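Local structure of dITP/XTP pyrophosphatase (Staphylococcus aureus, 4BNQ) at residues I119-G123 and P124-T128; F74-N77 and G78-G81. The protein probably hydrolyses non-canonical purine nucleoside triphosphates such as XTP, dITP and ITP to their monophosphates and diphosphate, keeping them out of DNA and RNA. All blocks are in the same frame, centred on the assembly; numbering follows the deposited sequence.

Overall arrangement
Both contacts are turns belonging to the same antiparallel sheet, with their centres 30 Å apart and their nearest atoms about 14 Å apart. Interaction 2 comes first in the chain and turns strand 64-73 into the short strand 79-80; interaction 1 closes the hairpin of strands 112-123 and 126-139. Strand 64-73 lies between 79-80 and 112-123 and carries Asp68, the predicted proton acceptor and magnesium ligand, whose side chain is about 8 Å from that of Ser120 in interaction 1. The Met121 side chain is about 4 Å from a bound phosphate, probably from the crystallisation liquor. In interaction 2 the side chain of Glu79 is about 8 Å from that of Tyr151, a predicted substrate-binding residue.

Interaction 1 (I119-G123 and P124-T128); sequences ISMSG and PDMET
Ser122 and Thr128 bring their hydroxyls together across the hairpin, with Ser122 OG 2.8 Å from Thr128 OG1. Both residues face helix 45-60, and because each oxygen lies beside its own backbone N the two hydroxyls meet. There Ser122 OG bonds to Ser53 OG and Thr128 OG1 to Glu54 OE2. Small hydroxylated residues suit this interface because they can bond to the helix while standing close to each other. On the same side Ser120, whose OG bonds to Ser53 OG, touches more loosely, its CB 4.1 Å from Thr128 CG2. A water completes the polar group. It accepts from Gly123 N at 3.1 Å, donates to Met126 O at 2.7 Å, and also donates to Thr128 OG1.

The backbone here is the end of a beta hairpin, where strand 112-123 turns back into strand 126-139 through a type I beta turn from Gly123 to Met126. Pro124 fits the second position of that turn because its ring already holds phi at -72°. Beyond the turn the strands draw together, and a CA-H...O contact joins Thr128 CA to Met121 O at 3.3 Å.

Apolar packing occupies the other side of the sheet. Met121 and Met126 cross at about a right angle, with Met121 CG 3.9 Å from Met126 SD and equally near Met126 CE. A bend in the Met126 chain, chi3 -61°, brings that methyl round to Met121. Unbranched and flexible, Met121 bridges Met126 and helix 177-191, where it rests on Leu185 and Leu189, while Met126 covers the turn. Met126 CG lies 3.8 Å from Gly123 N, and glycine has no side chain to crowd it.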
loop_
_atom_site.group_PDB
_atom_site.type_symbol
_atom_site.label_atom_id
_atom_site.label_comp_id
_atom_site.label_asym_id
_atom_site.label_seq_id
_atom_site.Cartn_x
_atom_site.Cartn_y
_atom_site.Cartn_z
ATOM N N ILE A 119 -10.041 0.285 7.855
ATOM C CA ILE A 119 -10.594 -0.942 8.426
ATOM C C ILE A 119 -10.358 -0.900 9.932
ATOM O O ILE A 119 -9.227 -0.694 10.361
ATOM C CB ILE A 119 -9.850 -2.170 7.872
ATOM C CG1 ILE A 119 -10.050 -2.290 6.358
ATOM C CG2 ILE A 119 -10.309 -3.464 8.544
ATOM C CD1 ILE A 119 -11.471 -2.649 5.926
ATOM N N SER A 120 -11.394 -1.082 10.747
ATOM C CA SER A 120 -11.150 -1.244 12.180
ATOM C C SER A 120 -11.527 -2.640 12.675
ATOM O O SER A 120 -12.570 -3.179 12.297
ATOM C CB SER A 120 -11.872 -0.178 13.001
ATOM O OG SER A 120 -13.257 -0.409 12.990
ATOM N N MET A 121 -10.681 -3.219 13.519
ATOM C CA MET A 121 -10.972 -4.520 14.117
ATOM C C MET A 121 -11.325 -4.341 15.591
ATOM O O MET A 121 -10.632 -3.642 16.329
ATOM C CB MET A 121 -9.771 -5.460 13.969
ATOM C CG MET A 121 -9.968 -6.844 14.588
ATOM S SD MET A 121 -8.600 -7.998 14.210
ATOM C CE MET A 121 -9.529 -9.052 13.146
ATOM N N SER A 122 -12.415 -4.962 16.018
ATOM C CA SER A 122 -12.830 -4.855 17.401
ATOM C C SER A 122 -13.273 -6.203 17.901
ATOM O O SER A 122 -13.713 -7.056 17.121
ATOM C CB SER A 122 -13.967 -3.851 17.545
ATOM O OG SER A 122 -13.559 -2.602 17.032
ATOM N N GLY A 123 -13.158 -6.388 19.207
ATOM C CA GLY A 123 -13.423 -7.672 19.815
ATOM C C GLY A 123 -13.419 -7.563 21.324
ATOM O O GLY A 123 -12.956 -6.564 21.892
ATOM N N PRO A 124 -13.942 -8.600 21.987
ATOM C CA PRO A 124 -14.075 -8.622 23.450
ATOM C C PRO A 124 -12.746 -8.780 24.185
ATOM O O PRO A 124 -12.718 -8.577 25.387
ATOM C CB PRO A 124 -14.992 -9.830 23.713
ATOM C CG PRO A 124 -14.887 -10.678 22.485
ATOM C CD PRO A 124 -14.566 -9.765 21.337
ATOM N N ASP A 125 -11.671 -9.112 23.482
ATOM C CA ASP A 125 -10.391 -9.350 24.141
ATOM C C ASP A 125 -9.242 -8.492 23.626
ATOM O O ASP A 125 -8.083 -8.801 23.898
ATOM C CB ASP A 125 -10.007 -10.827 24.023
ATOM C CG ASP A 125 -11.040 -11.746 24.651
ATOM O OD1 ASP A 125 -11.546 -11.425 25.754
ATOM O OD2 ASP A 125 -11.359 -12.785 24.034
ATOM N N MET A 126 -9.557 -7.427 22.891
ATOM C CA MET A 126 -8.535 -6.539 22.332
ATOM C C MET A 126 -9.069 -5.121 22.349
ATOM O O MET A 126 -10.283 -4.920 22.324
ATOM C CB MET A 126 -8.228 -6.929 20.895
ATOM C CG MET A 126 -9.448 -6.806 19.985
ATOM S SD MET A 126 -9.162 -7.390 18.314
ATOM C CE MET A 126 -7.848 -6.270 17.826
ATOM N N GLU A 127 -8.174 -4.141 22.423
ATOM C CA GLU A 127 -8.549 -2.763 22.128
ATOM C C GLU A 127 -8.760 -2.660 20.628
ATOM O O GLU A 127 -8.126 -3.380 19.854
ATOM C CB GLU A 127 -7.447 -1.793 22.539
ATOM C CG GLU A 127 -7.348 -1.572 24.033
ATOM C CD GLU A 127 -6.269 -0.568 24.392
ATOM O OE1 GLU A 127 -5.780 0.139 23.479
ATOM O OE2 GLU A 127 -5.906 -0.489 25.585
ATOM N N THR A 128 -9.643 -1.770 20.210
ATOM C CA THR A 128 -9.905 -1.625 18.790
ATOM C C THR A 128 -8.659 -1.183 18.036
ATOM O O THR A 128 -7.915 -0.314 18.501
ATOM C CB THR A 128 -11.028 -0.638 18.539
ATOM O OG1 THR A 128 -12.243 -1.173 19.092
ATOM C CG2 THR A 128 -11.200 -0.414 17.046
HETATM O O HOH W 1 -12.177 -3.871 20.653
#

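Interaction 2 (F74-N77 and G78-G81); sequences FALN and GEPG
The carbonyl group of Leu76 receives the backbone N-H of Glu79 over a face of its plane: the donor stands 63° out of that plane, away from the usual lone-pair direction. The bond is nearly straight, 162° at the hydrogen, with Glu79 N 3.2 Å from Leu76 O. The Glu79 carboxylate comes up to the same residue, and its OE1 lies 3.7 Å from Leu76 CB, which is displaced out of the carboxylate plane. The Phe74 ring makes a cation-pi interaction with Arg112, outside this contact.

The Glu79 bond closes a type I' beta turn running from Leu76 to Glu79, with Asn77 and Gly78 at its centre. Both central residues have positive phi. Asparagine tolerates this better than most residues with a side chain, and Gly78, at phi 98°, avoids the clash that a CB would make with Asn77 O. Asn-Gly is a classic sequence for such a turn. Overlapping its start, a weak bond from Asn77 N to Phe74 O, 2.7 Å long, rounds off the short 3-10 segment. Together the 3-10 segment and the turn bring the chain back so that Glu79 pairs with Val73 of strand 64-73.

Leu76 and Glu79 cross at about a right angle, their CB atoms 3.7 Å apart. Leu76 adds CD1, 4.1 Å from Glu79 CB. The aliphatic part of Glu79 can thus lie against leucine, its extended chain running across Leu76 and setting OE1 beside the CB and O of that residue.

Glu79 OE1 is 3.6 Å from Leu76 O, and since both oxygens are electron-rich this approach probably gives no attraction. OE1 also faces Lys104 in a long, weak ion pair and OE2 bonds weakly to Tyr87 OH, and these partners probably offset the closeness of Leu76 O.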
loop_
_atom_site.group_PDB
_atom_site.type_symbol
_atom_site.label_atom_id
_atom_site.label_comp_id
_atom_site.label_asym_id
_atom_site.label_seq_id
_atom_site.Cartn_x
_atom_site.Cartn_y
_atom_site.Cartn_z
ATOM N N PHE A 74 -9.000 16.249 -5.062
ATOM C CA PHE A 74 -8.110 17.393 -4.861
ATOM C C PHE A 74 -8.806 18.739 -5.133
ATOM O O PHE A 74 -8.954 19.566 -4.229
ATOM C CB PHE A 74 -6.848 17.237 -5.729
ATOM C CG PHE A 74 -5.779 18.279 -5.456
ATOM C CD1 PHE A 74 -5.948 19.606 -5.856
ATOM C CD2 PHE A 74 -4.600 17.930 -4.813
ATOM C CE1 PHE A 74 -4.975 20.562 -5.600
ATOM C CE2 PHE A 74 -3.623 18.884 -4.562
ATOM C CZ PHE A 74 -3.816 20.201 -4.958
ATOM N N ALA A 75 -9.266 18.936 -6.361
ATOM C CA ALA A 75 -9.906 20.199 -6.743
ATOM C C ALA A 75 -11.080 20.624 -5.854
ATOM O O ALA A 75 -11.503 21.771 -5.911
ATOM C CB ALA A 75 -10.333 20.172 -8.208
ATOM N N LEU A 76 -11.613 19.716 -5.043
ATOM C CA LEU A 76 -12.707 20.084 -4.153
ATOM C C LEU A 76 -12.242 20.063 -2.712
ATOM O O LEU A 76 -13.053 19.870 -1.807
ATOM C CB LEU A 76 -13.884 19.132 -4.324
ATOM C CG LEU A 76 -14.349 18.863 -5.758
ATOM C CD1 LEU A 76 -15.528 17.909 -5.748
ATOM C CD2 LEU A 76 -14.724 20.158 -6.464
ATOM N N ASN A 77 -10.938 20.276 -2.520
ATOM C CA ASN A 77 -10.252 20.098 -1.229
ATOM C C ASN A 77 -10.800 18.962 -0.334
ATOM O O ASN A 77 -11.121 19.168 0.841
ATOM C CB ASN A 77 -10.075 21.432 -0.467
ATOM C CG ASN A 77 -11.391 22.050 -0.036
ATOM O OD1 ASN A 77 -11.823 21.884 1.108
ATOM N ND2 ASN A 77 -12.028 22.786 -0.943
ATOM N N GLY A 78 -10.892 17.760 -0.907
ATOM C CA GLY A 78 -11.211 16.574 -0.137
ATOM C C GLY A 78 -12.663 16.144 -0.165
ATOM O O GLY A 78 -13.024 15.164 0.486
ATOM N N GLU A 79 -13.517 16.853 -0.890
ATOM C CA GLU A 79 -14.881 16.348 -1.042
ATOM C C GLU A 79 -14.812 15.145 -1.963
ATOM O O GLU A 79 -13.916 15.062 -2.797
ATOM C CB GLU A 79 -15.806 17.379 -1.683
ATOM C CG GLU A 79 -16.278 18.516 -0.807
ATOM C CD GLU A 79 -17.145 19.494 -1.599
ATOM O OE1 GLU A 79 -16.598 20.449 -2.215
ATOM O OE2 GLU A 79 -18.377 19.277 -1.633
ATOM N N PRO A 80 -15.776 14.224 -1.846
ATOM C CA PRO A 80 -16.850 14.122 -0.846
ATOM C C PRO A 80 -16.388 13.683 0.554
ATOM O O PRO A 80 -17.152 13.855 1.505
ATOM C CB PRO A 80 -17.741 13.013 -1.409
ATOM C CG PRO A 80 -17.474 12.985 -2.863
ATOM C CD PRO A 80 -16.028 13.366 -3.019
ATOM N N GLY A 81 -15.205 13.087 0.670
ATOM C CA GLY A 81 -14.694 12.627 1.953
ATOM C C GLY A 81 -15.674 11.768 2.742
ATOM O O GLY A 81 -16.335 10.899 2.175
#